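Local coordinates for RagB/SusD family nutrient uptake outer membrane protein (Bacteroides thetaiotaomicron, PDB 7KV2) that probably binds beta-glucan at the cell surface as a SusD-family outer-membrane protein and aids its uptake by the gut bacterium, at residues Phe64-Pro69 / Asn106-Leu111; Gly110-Ala115 / Asn156-Phe161; Tyr142-Val147 / Ile198-Leu203. All blocks are in the same frame, centred on the assembly; numbering follows the deposited sequence.

Contact 1: residues Phe64-Pro69 / Asn106-Leu111; sequences FDEYNP and NMIYGL. With EDO (1,2-ethanediol), chain D.
Glu66 and Asn68 both set CG anti to their own carbonyl carbon (chi1 -70° and -67°), and the glutamate chain runs on extended, which carries the carboxylate and the amide across to the backbone of Tyr109, Gly110 and Leu111. There Glu66 OE1 takes two N-H groups in succession. Tyr109 N reaches Glu66 OE1 at 2.9 Å on the syn side, close to the carboxylate plane, and Gly110 N at 3.1 Å from well above that plane; both bonds are nearly straight. A third donor, Asn68 ND2, uses the anti lone pair of Glu66 OE1 at 3.2 Å. The same ND2 also gives a hydrogen to Tyr67 O, so the amide is fixed in rotation and its OD1 faces the helix start. Asn68 OD1 accepts from Leu111 N at 2.8 Å, a more bent bond. The amide also lies against Ile108, crossing it obliquely, with Asn68 ND2 3.5 Å from Ile108 CG2. Glu66 OE2 meets CB of Tyr109, whose hydroxyl is bonded to Glu502, while the Phe64 ring comes obliquely to Gly110 O through CD2. Gly110 fits closely here, since a CB on it would run into Asn68 OD1. Away from the loop, Met107 N donates to O1 of a 1,2-ethanediol, probably from the crystallisation liquor. Tyr109 is the N-cap of helix 110-130, but the first amides of this helix are taken up by side chains from the distant loop 64-69. A carboxylate at this end would probably be stabilised by the helix dipole, and the three N-H donors round OE1 should favour its charged form.

Contact 2: residues Gly110-Ala115 / Asn156-Phe161; sequences GLWKCA and NWVWKF
Leu111 reaches segment 156-161 of helix 137-162 with both of its methyl groups, one to each of two aromatic rings, and no hydrogen bond crosses the contact. Among the aromatic contacts, Leu111 CD1 meets the Trp157 indole obliquely, 3.7 Å from Trp157 CE3, and Leu111 CD2 lies over one face of the Phe161 ring, 3.6 Å from Phe161 CD2. Leu111 holds CG anti to the backbone N (chi1 175°), which swings the fork out between these rings. Cys114 CB and Ala115 CA approach the benzo part of Trp157 obliquely, Ala115 CA at 3.9 Å from CE3. With an alanine in place of Trp157, Leu111 CD1, Cys114 and Ala115 would probably lose their common partner and a gap would open between the helices. The purely aliphatic contact is Ala115 CB against Val158 CG1, 3.7 Å apart, and Val158 CG1 also comes obliquely to the Trp112 ring, nearest its CE3. The segment axes come within 9.4 Å at 141°, so the two runs are roughly antiparallel. Helix 70-75 lies against Leu111, Trp157 and Phe161, while helices 183-200 and 217-231 pack on Asn156 and Trp159 of helix 137-162.

Contact 3: residues Tyr142-Val147 / Ile198-Leu203; sequences YYEAQV and IQLNVL
Tyr142, Leu203 and Ala145 lose the most surface in this contact, and Val202 is the residue that fits between them. Tyr142 has CG anti to its backbone nitrogen (chi1 -179°), which lays the ring beside the helix and brings it to Leu203. Tyr142 CB meets Val202 CG2 at 3.6 Å; the two side chains meet at about a right angle. Tyr142 CE1, on the ring's edge, lies 4.0 Å from Leu203 CD2, which sits near the ring plane. One face of the ring also has Gln146 NE2 above it, toward the rim, and that nitrogen makes a weak hydrogen bond to Tyr142 O. Ala145 is the small floor on which three side chains converge: its CB lies 3.6 Å from Val202 CG1, 3.8 Å from Leu203 CD2 and 4.1 Å from Leu200 CD1. Leu203 brings its whole fork to this methyl, CG and CD1 included. Leu200 CD2 comes to the carboxylate of Glu144 at 4.2 Å from OE1, an apolar group beside a polar one. No hydrogen bond links the segments. Asn201, with positive phi, turns the chain out of helix 183-200, and this turn brings Val202 and Leu203 back over helix 137-162. On helix 137-162, Tyr143 packs on helices 43-53 and 110-130 and Val147 on helix 110-130, while Leu203 touches Val220 of helix 217-231, in the helical, TPR-like part of the SusD family.

How the contacts relate
Contact 2 is fully buried, contact 1 partly so, and contact 3 lies at the surface, farthest from the chain centre. Contacts 1 and 2 adjoin: they share Gly110 and Leu111 at the start of helix 110-130, and Phe64 of contact 1 touches Lys113 and Cys114 of contact 2. Contacts 2 and 3 both use helix 137-162, with centres about 23 Å apart, so this one helix meets helix 110-130 at one place and the end of helix 183-200 at another. Chemistry follows place: side chains bonding to backbone amides at a helix start in contact 1, aromatic and aliphatic packing in contact 2, and mainly aliphatic packing round a small alanine in contact 3.

Contact 1: residues Phe64-Pro69 / Asn106-Leu111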
loop_
_atom_site.group_PDB
_atom_site.type_symbol
_atom_site.label_atom_id
_atom_site.label_comp_id
_atom_site.label_asym_id
_atom_site.label_seq_id
_atom_site.Cartn_x
_atom_site.Cartn_y
_atom_site.Cartn_z
ATOM N N PHE A 64 15.562 -5.202 -7.638
ATOM C CA PHE A 64 15.691 -5.543 -9.085
ATOM C C PHE A 64 15.974 -4.266 -9.869
ATOM O O PHE A 64 15.384 -4.102 -10.950
ATOM C CB PHE A 64 14.418 -6.246 -9.572
ATOM C CG PHE A 64 14.102 -7.505 -8.804
ATOM C CD1 PHE A 64 14.887 -8.651 -8.964
ATOM C CD2 PHE A 64 13.051 -7.548 -7.892
ATOM C CE1 PHE A 64 14.646 -9.791 -8.208
ATOM C CE2 PHE A 64 12.787 -8.706 -7.168
ATOM C CZ PHE A 64 13.581 -9.829 -7.328
ATOM N N ASP A 65 16.800 -3.386 -9.286
ATOM C CA ASP A 65 17.298 -2.091 -9.824
ATOM C C ASP A 65 16.162 -1.109 -10.140
ATOM O O ASP A 65 16.426 -0.149 -10.848
ATOM C CB ASP A 65 18.231 -2.334 -11.009
ATOM C CG ASP A 65 19.360 -3.242 -10.547
ATOM O OD1 ASP A 65 20.099 -2.823 -9.633
ATOM O OD2 ASP A 65 19.402 -4.394 -11.011
ATOM N N GLU A 66 15.000 -1.255 -9.499
ATOM C CA GLU A 66 13.876 -0.313 -9.641
ATOM C C GLU A 66 13.306 0.128 -8.287
ATOM O O GLU A 66 13.377 -0.625 -7.335
ATOM C CB GLU A 66 12.726 -0.986 -10.365
ATOM C CG GLU A 66 13.074 -1.210 -11.810
ATOM C CD GLU A 66 11.979 -1.829 -12.632
ATOM O OE1 GLU A 66 10.807 -1.485 -12.428
ATOM O OE2 GLU A 66 12.353 -2.604 -13.543
ATOM N N TYR A 67 12.755 1.335 -8.272
ATOM C CA TYR A 67 11.901 1.891 -7.179
ATOM C C TYR A 67 10.450 1.746 -7.594
ATOM O O TYR A 67 10.001 2.478 -8.511
ATOM C CB TYR A 67 12.270 3.353 -6.945
ATOM C CG TYR A 67 13.724 3.571 -6.663
ATOM C CD1 TYR A 67 14.238 3.425 -5.389
ATOM C CD2 TYR A 67 14.607 3.936 -7.669
ATOM C CE1 TYR A 67 15.577 3.604 -5.120
ATOM C CE2 TYR A 67 15.955 4.107 -7.417
ATOM C CZ TYR A 67 16.439 3.971 -6.133
ATOM O OH TYR A 67 17.764 4.140 -5.817
ATOM N N ASN A 68 9.742 0.749 -7.053
ATOM C CA ASN A 68 8.309 0.495 -7.342
ATOM C C ASN A 68 7.526 0.434 -6.011
ATOM O O ASN A 68 6.780 -0.510 -5.768
ATOM C CB ASN A 68 8.085 -0.812 -8.107
ATOM C CG ASN A 68 8.608 -0.929 -9.537
ATOM O OD1 ASN A 68 8.457 -2.020 -10.099
ATOM N ND2 ASN A 68 9.220 0.105 -10.105
ATOM N N PRO A 69 7.613 1.457 -5.122
ATOM C CA PRO A 69 6.875 1.433 -3.868
ATOM C C PRO A 69 5.382 1.216 -4.152
ATOM O O PRO A 69 4.750 1.970 -4.936
ATOM C CB PRO A 69 7.194 2.810 -3.224
ATOM C CG PRO A 69 7.597 3.663 -4.370
ATOM C CD PRO A 69 8.296 2.738 -5.342
ATOM N N ASN A 106 8.551 0.067 -21.602
ATOM C CA ASN A 106 8.940 1.178 -20.682
ATOM C C ASN A 106 7.990 1.113 -19.484
ATOM O O ASN A 106 7.235 2.080 -19.265
ATOM C CB ASN A 106 8.907 2.561 -21.344
ATOM C CG ASN A 106 9.883 3.570 -20.764
ATOM O OD1 ASN A 106 10.602 3.297 -19.796
ATOM N ND2 ASN A 106 9.937 4.748 -21.377
ATOM N N MET A 107 7.979 -0.036 -18.817
ATOM C CA MET A 107 6.982 -0.351 -17.769
ATOM C C MET A 107 7.712 -0.701 -16.474
ATOM O O MET A 107 8.915 -0.962 -16.518
ATOM C CB MET A 107 6.055 -1.486 -18.189
ATOM C CG MET A 107 4.622 -1.021 -18.404
ATOM S SD MET A 107 3.903 -0.462 -16.782
ATOM C CE MET A 107 3.766 -2.044 -15.968
ATOM N N ILE A 108 7.024 -0.594 -15.335
ATOM C CA ILE A 108 7.614 -1.047 -14.061
ATOM C C ILE A 108 7.684 -2.575 -14.131
ATOM O O ILE A 108 6.805 -3.209 -14.775
ATOM C CB ILE A 108 6.851 -0.485 -12.844
ATOM C CG1 ILE A 108 5.363 -0.805 -12.850
ATOM C CG2 ILE A 108 7.115 0.997 -12.786
ATOM C CD1 ILE A 108 4.753 -0.891 -11.462
ATOM N N TYR A 109 8.724 -3.120 -13.541
ATOM C CA TYR A 109 9.020 -4.578 -13.575
ATOM C C TYR A 109 9.431 -5.086 -12.180
ATOM O O TYR A 109 9.220 -6.276 -11.891
ATOM C CB TYR A 109 10.068 -4.777 -14.676
ATOM C CG TYR A 109 10.247 -6.178 -15.212
ATOM C CD1 TYR A 109 9.419 -7.222 -14.836
ATOM C CD2 TYR A 109 11.264 -6.436 -16.118
ATOM C CE1 TYR A 109 9.624 -8.506 -15.327
ATOM C CE2 TYR A 109 11.464 -7.710 -16.628
ATOM C CZ TYR A 109 10.648 -8.744 -16.223
ATOM O OH TYR A 109 10.812 -10.013 -16.722
ATOM N N GLY A 110 9.951 -4.218 -11.308
ATOM C CA GLY A 110 10.380 -4.610 -9.944
ATOM C C GLY A 110 9.252 -5.271 -9.165
ATOM O O GLY A 110 9.454 -6.337 -8.535
ATOM N N LEU A 111 8.065 -4.691 -9.221
ATOM C CA LEU A 111 6.938 -5.130 -8.375
ATOM C C LEU A 111 6.516 -6.525 -8.829
ATOM O O LEU A 111 6.185 -7.353 -8.014
ATOM C CB LEU A 111 5.786 -4.116 -8.500
ATOM C CG LEU A 111 4.492 -4.490 -7.776
ATOM C CD1 LEU A 111 4.722 -4.594 -6.279
ATOM C CD2 LEU A 111 3.394 -3.473 -8.057
HETATM C C1 EDO D . 9.913 -3.518 -18.847
HETATM O O1 EDO D . 9.607 -2.485 -19.705
HETATM C C2 EDO D . 10.800 -4.505 -19.504
HETATM O O2 EDO D . 10.087 -5.305 -20.418
#

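Contact 2: residues Gly110-Ala115 / Asn156-Phe161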
loop_
_atom_site.group_PDB
_atom_site.type_symbol
_atom_site.label_atom_id
_atom_site.label_comp_id
_atom_site.label_asym_id
_atom_site.label_seq_id
_atom_site.Cartn_x
_atom_site.Cartn_y
_atom_site.Cartn_z
ATOM N N GLY A 110 9.951 -4.218 -11.308
ATOM C CA GLY A 110 10.380 -4.610 -9.944
ATOM C C GLY A 110 9.252 -5.271 -9.165
ATOM O O GLY A 110 9.454 -6.337 -8.535
ATOM N N LEU A 111 8.065 -4.691 -9.221
ATOM C CA LEU A 111 6.938 -5.130 -8.375
ATOM C C LEU A 111 6.516 -6.525 -8.829
ATOM O O LEU A 111 6.185 -7.353 -8.014
ATOM C CB LEU A 111 5.786 -4.116 -8.500
ATOM C CG LEU A 111 4.492 -4.490 -7.776
ATOM C CD1 LEU A 111 4.722 -4.594 -6.279
ATOM C CD2 LEU A 111 3.394 -3.473 -8.057
ATOM N N TRP A 112 6.491 -6.744 -10.139
ATOM C CA TRP A 112 6.191 -8.070 -10.733
ATOM C C TRP A 112 7.166 -9.112 -10.150
ATOM O O TRP A 112 6.721 -10.125 -9.657
ATOM C CB TRP A 112 6.295 -7.916 -12.253
ATOM C CG TRP A 112 6.110 -9.202 -13.003
ATOM C CD1 TRP A 112 6.967 -10.272 -13.061
ATOM C CD2 TRP A 112 4.976 -9.541 -13.804
ATOM N NE1 TRP A 112 6.419 -11.267 -13.839
ATOM C CE2 TRP A 112 5.199 -10.854 -14.301
ATOM C CE3 TRP A 112 3.788 -8.886 -14.146
ATOM C CZ2 TRP A 112 4.285 -11.483 -15.143
ATOM C CZ3 TRP A 112 2.876 -9.523 -14.958
ATOM C CH2 TRP A 112 3.135 -10.806 -15.457
ATOM N N LYS A 113 8.454 -8.824 -10.167
ATOM C CA LYS A 113 9.520 -9.751 -9.727
ATOM C C LYS A 113 9.398 -9.967 -8.217
ATOM O O LYS A 113 9.543 -11.103 -7.780
ATOM C CB LYS A 113 10.901 -9.221 -10.086
ATOM C CG LYS A 113 11.211 -9.221 -11.580
ATOM C CD LYS A 113 12.519 -8.538 -11.906
ATOM C CE LYS A 113 12.768 -8.385 -13.402
ATOM N NZ LYS A 113 13.993 -7.587 -13.677
ATOM N N CYS A 114 9.037 -8.927 -7.451
ATOM C CA CYS A 114 8.819 -9.084 -5.992
ATOM C C CYS A 114 7.617 -9.978 -5.721
ATOM O O CYS A 114 7.704 -10.839 -4.808
ATOM C CB CYS A 114 8.660 -7.733 -5.295
ATOM S SG CYS A 114 10.102 -6.669 -5.409
ATOM N N ALA A 115 6.507 -9.805 -6.440
ATOM C CA ALA A 115 5.269 -10.564 -6.219
ATOM C C ALA A 115 5.556 -12.044 -6.456
ATOM O O ALA A 115 5.178 -12.901 -5.598
ATOM C CB ALA A 115 4.200 -10.078 -7.145
ATOM N N ASN A 156 -2.338 -10.611 -5.191
ATOM C CA ASN A 156 -3.165 -9.399 -5.205
ATOM C C ASN A 156 -2.359 -8.263 -5.844
ATOM O O ASN A 156 -2.950 -7.464 -6.587
ATOM C CB ASN A 156 -3.653 -9.080 -3.784
ATOM C CG ASN A 156 -4.573 -7.898 -3.789
ATOM O OD1 ASN A 156 -5.566 -7.891 -4.532
ATOM N ND2 ASN A 156 -4.238 -6.895 -2.966
ATOM N N TRP A 157 -1.046 -8.190 -5.620
ATOM C CA TRP A 157 -0.233 -7.109 -6.223
ATOM C C TRP A 157 -0.340 -7.267 -7.761
ATOM O O TRP A 157 -0.583 -6.295 -8.469
ATOM C CB TRP A 157 1.218 -7.230 -5.777
ATOM C CG TRP A 157 1.552 -6.750 -4.387
ATOM C CD1 TRP A 157 0.772 -6.049 -3.522
ATOM C CD2 TRP A 157 2.832 -6.893 -3.750
ATOM N NE1 TRP A 157 1.477 -5.755 -2.383
ATOM C CE2 TRP A 157 2.745 -6.242 -2.498
ATOM C CE3 TRP A 157 4.042 -7.485 -4.117
ATOM C CZ2 TRP A 157 3.804 -6.214 -1.599
ATOM C CZ3 TRP A 157 5.119 -7.402 -3.246
ATOM C CH2 TRP A 157 4.996 -6.755 -2.006
ATOM N N VAL A 158 -0.123 -8.472 -8.284
ATOM C CA VAL A 158 -0.140 -8.652 -9.769
ATOM C C VAL A 158 -1.564 -8.702 -10.306
ATOM O O VAL A 158 -1.750 -8.221 -11.430
ATOM C CB VAL A 158 0.736 -9.827 -10.241
ATOM C CG1 VAL A 158 2.206 -9.450 -10.250
ATOM C CG2 VAL A 158 0.512 -11.089 -9.436
ATOM N N TRP A 159 -2.520 -9.213 -9.552
ATOM C CA TRP A 159 -3.953 -9.244 -9.937
ATOM C C TRP A 159 -4.440 -7.810 -10.173
ATOM O O TRP A 159 -5.051 -7.502 -11.246
ATOM C CB TRP A 159 -4.768 -9.978 -8.890
ATOM C CG TRP A 159 -6.248 -10.038 -9.119
ATOM C CD1 TRP A 159 -6.896 -10.650 -10.161
ATOM C CD2 TRP A 159 -7.275 -9.486 -8.278
ATOM N NE1 TRP A 159 -8.248 -10.518 -10.020
ATOM C CE2 TRP A 159 -8.513 -9.781 -8.888
ATOM C CE3 TRP A 159 -7.274 -8.738 -7.094
ATOM C CZ2 TRP A 159 -9.721 -9.395 -8.325
ATOM C CZ3 TRP A 159 -8.469 -8.353 -6.530
ATOM C CH2 TRP A 159 -9.688 -8.700 -7.128
ATOM N N LYS A 160 -4.182 -6.924 -9.207
ATOM C CA LYS A 160 -4.661 -5.532 -9.320
ATOM C C LYS A 160 -3.954 -4.826 -10.470
ATOM O O LYS A 160 -4.658 -4.151 -11.217
ATOM C CB LYS A 160 -4.512 -4.766 -7.988
ATOM C CG LYS A 160 -5.633 -5.103 -7.026
ATOM C CD LYS A 160 -5.784 -4.095 -5.922
ATOM C CE LYS A 160 -7.142 -4.188 -5.284
ATOM N NZ LYS A 160 -7.289 -3.133 -4.262
ATOM N N PHE A 161 -2.627 -4.861 -10.559
ATOM C CA PHE A 161 -1.892 -3.999 -11.509
ATOM C C PHE A 161 -1.995 -4.593 -12.926
ATOM O O PHE A 161 -2.068 -3.789 -13.836
ATOM C CB PHE A 161 -0.438 -3.780 -11.123
ATOM C CG PHE A 161 -0.269 -2.759 -10.005
ATOM C CD1 PHE A 161 -0.215 -1.398 -10.275
ATOM C CD2 PHE A 161 -0.128 -3.173 -8.683
ATOM C CE1 PHE A 161 -0.076 -0.463 -9.250
ATOM C CE2 PHE A 161 0.044 -2.245 -7.651
ATOM C CZ PHE A 161 0.078 -0.896 -7.938
#

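Contact 3: residues Tyr142-Val147 / Ile198-Leu203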
loop_
_atom_site.group_PDB
_atom_site.type_symbol
_atom_site.label_atom_id
_atom_site.label_comp_id
_atom_site.label_asym_id
_atom_site.label_seq_id
_atom_site.Cartn_x
_atom_site.Cartn_y
_atom_site.Cartn_z
ATOM N N TYR A 142 -0.658 -23.768 11.075
ATOM C CA TYR A 142 -0.224 -22.373 11.326
ATOM C C TYR A 142 0.749 -21.936 10.222
ATOM O O TYR A 142 0.588 -20.814 9.734
ATOM C CB TYR A 142 0.403 -22.201 12.708
ATOM C CG TYR A 142 0.847 -20.792 13.035
ATOM C CD1 TYR A 142 -0.000 -19.696 12.870
ATOM C CD2 TYR A 142 2.122 -20.549 13.521
ATOM C CE1 TYR A 142 0.421 -18.406 13.181
ATOM C CE2 TYR A 142 2.551 -19.269 13.849
ATOM C CZ TYR A 142 1.696 -18.191 13.679
ATOM O OH TYR A 142 2.153 -16.940 14.002
ATOM N N TYR A 143 1.745 -22.748 9.876
ATOM C CA TYR A 143 2.718 -22.434 8.796
ATOM C C TYR A 143 1.962 -22.255 7.481
ATOM O O TYR A 143 2.277 -21.341 6.695
ATOM C CB TYR A 143 3.794 -23.518 8.669
ATOM C CG TYR A 143 4.595 -23.776 9.921
ATOM C CD1 TYR A 143 4.745 -22.796 10.898
ATOM C CD2 TYR A 143 5.218 -24.998 10.145
ATOM C CE1 TYR A 143 5.460 -23.025 12.063
ATOM C CE2 TYR A 143 5.958 -25.232 11.295
ATOM C CZ TYR A 143 6.054 -24.258 12.271
ATOM O OH TYR A 143 6.780 -24.435 13.414
ATOM N N GLU A 144 1.026 -23.163 7.223
ATOM C CA GLU A 144 0.159 -23.170 6.029
ATOM C C GLU A 144 -0.688 -21.894 6.012
ATOM O O GLU A 144 -0.812 -21.277 4.946
ATOM C CB GLU A 144 -0.819 -24.348 6.070
ATOM C CG GLU A 144 -0.197 -25.684 5.672
ATOM C CD GLU A 144 -1.148 -26.887 5.700
ATOM O OE1 GLU A 144 -2.263 -26.776 6.286
ATOM O OE2 GLU A 144 -0.775 -27.932 5.132
ATOM N N ALA A 145 -1.319 -21.553 7.124
ATOM C CA ALA A 145 -2.160 -20.330 7.216
ATOM C C ALA A 145 -1.315 -19.108 6.822
ATOM O O ALA A 145 -1.806 -18.300 6.035
ATOM C CB ALA A 145 -2.758 -20.190 8.585
ATOM N N GLN A 146 -0.085 -18.985 7.303
ATOM C CA GLN A 146 0.750 -17.782 7.011
ATOM C C GLN A 146 1.114 -17.734 5.528
ATOM O O GLN A 146 0.917 -16.667 4.865
ATOM C CB GLN A 146 2.015 -17.756 7.862
ATOM C CG GLN A 146 1.747 -17.704 9.370
ATOM C CD GLN A 146 3.047 -17.819 10.127
ATOM O OE1 GLN A 146 3.869 -16.901 10.117
ATOM N NE2 GLN A 146 3.275 -18.974 10.758
ATOM N N VAL A 147 1.649 -18.829 4.982
ATOM C CA VAL A 147 2.164 -18.775 3.589
ATOM C C VAL A 147 1.016 -18.794 2.585
ATOM O O VAL A 147 1.215 -18.181 1.569
ATOM C CB VAL A 147 3.250 -19.832 3.295
ATOM C CG1 VAL A 147 4.399 -19.704 4.285
ATOM C CG2 VAL A 147 2.692 -21.254 3.259
ATOM N N ILE A 198 -8.998 -19.205 6.522
ATOM C CA ILE A 198 -9.956 -18.813 7.590
ATOM C C ILE A 198 -10.429 -20.103 8.272
ATOM O O ILE A 198 -10.512 -20.146 9.514
ATOM C CB ILE A 198 -11.101 -17.971 7.008
ATOM C CG1 ILE A 198 -10.578 -16.575 6.602
ATOM C CG2 ILE A 198 -12.260 -17.872 7.983
ATOM C CD1 ILE A 198 -11.482 -15.770 5.674
ATOM N N GLN A 199 -10.723 -21.122 7.472
ATOM C CA GLN A 199 -11.302 -22.385 8.006
ATOM C C GLN A 199 -10.248 -23.165 8.802
ATOM O O GLN A 199 -10.666 -24.006 9.608
ATOM C CB GLN A 199 -11.879 -23.205 6.857
ATOM C CG GLN A 199 -13.101 -22.557 6.231
ATOM C CD GLN A 199 -13.491 -23.250 4.944
ATOM O OE1 GLN A 199 -12.958 -24.301 4.618
ATOM N NE2 GLN A 199 -14.396 -22.658 4.188
ATOM N N LEU A 200 -8.940 -22.951 8.602
ATOM C CA LEU A 200 -7.919 -23.643 9.439
ATOM C C LEU A 200 -8.108 -23.228 10.911
ATOM O O LEU A 200 -7.783 -24.031 11.797
ATOM C CB LEU A 200 -6.500 -23.340 8.946
ATOM C CG LEU A 200 -6.089 -24.055 7.660
ATOM C CD1 LEU A 200 -4.797 -23.466 7.119
ATOM C CD2 LEU A 200 -5.927 -25.560 7.872
ATOM N N ASN A 201 -8.572 -21.998 11.164
ATOM C CA ASN A 201 -8.922 -21.504 12.521
ATOM C C ASN A 201 -7.702 -21.556 13.456
ATOM O O ASN A 201 -7.838 -22.016 14.628
ATOM C CB ASN A 201 -10.094 -22.301 13.097
ATOM C CG ASN A 201 -10.670 -21.634 14.315
ATOM O OD1 ASN A 201 -10.594 -20.414 14.450
ATOM N ND2 ASN A 201 -11.236 -22.424 15.207
ATOM N N VAL A 202 -6.548 -21.084 12.994
ATOM C CA VAL A 202 -5.258 -21.136 13.745
ATOM C C VAL A 202 -4.649 -19.730 13.899
ATOM O O VAL A 202 -3.705 -19.585 14.656
ATOM C CB VAL A 202 -4.285 -22.096 13.040
ATOM C CG1 VAL A 202 -3.973 -21.681 11.604
ATOM C CG2 VAL A 202 -3.020 -22.294 13.850
ATOM N N LEU A 203 -5.123 -18.725 13.170
ATOM C CA LEU A 203 -4.490 -17.380 13.215
ATOM C C LEU A 203 -5.057 -16.596 14.388
ATOM O O LEU A 203 -6.258 -16.547 14.597
ATOM C CB LEU A 203 -4.790 -16.660 11.906
ATOM C CG LEU A 203 -4.052 -17.205 10.695
ATOM C CD1 LEU A 203 -4.474 -16.510 9.414
ATOM C CD2 LEU A 203 -2.543 -17.135 10.870
#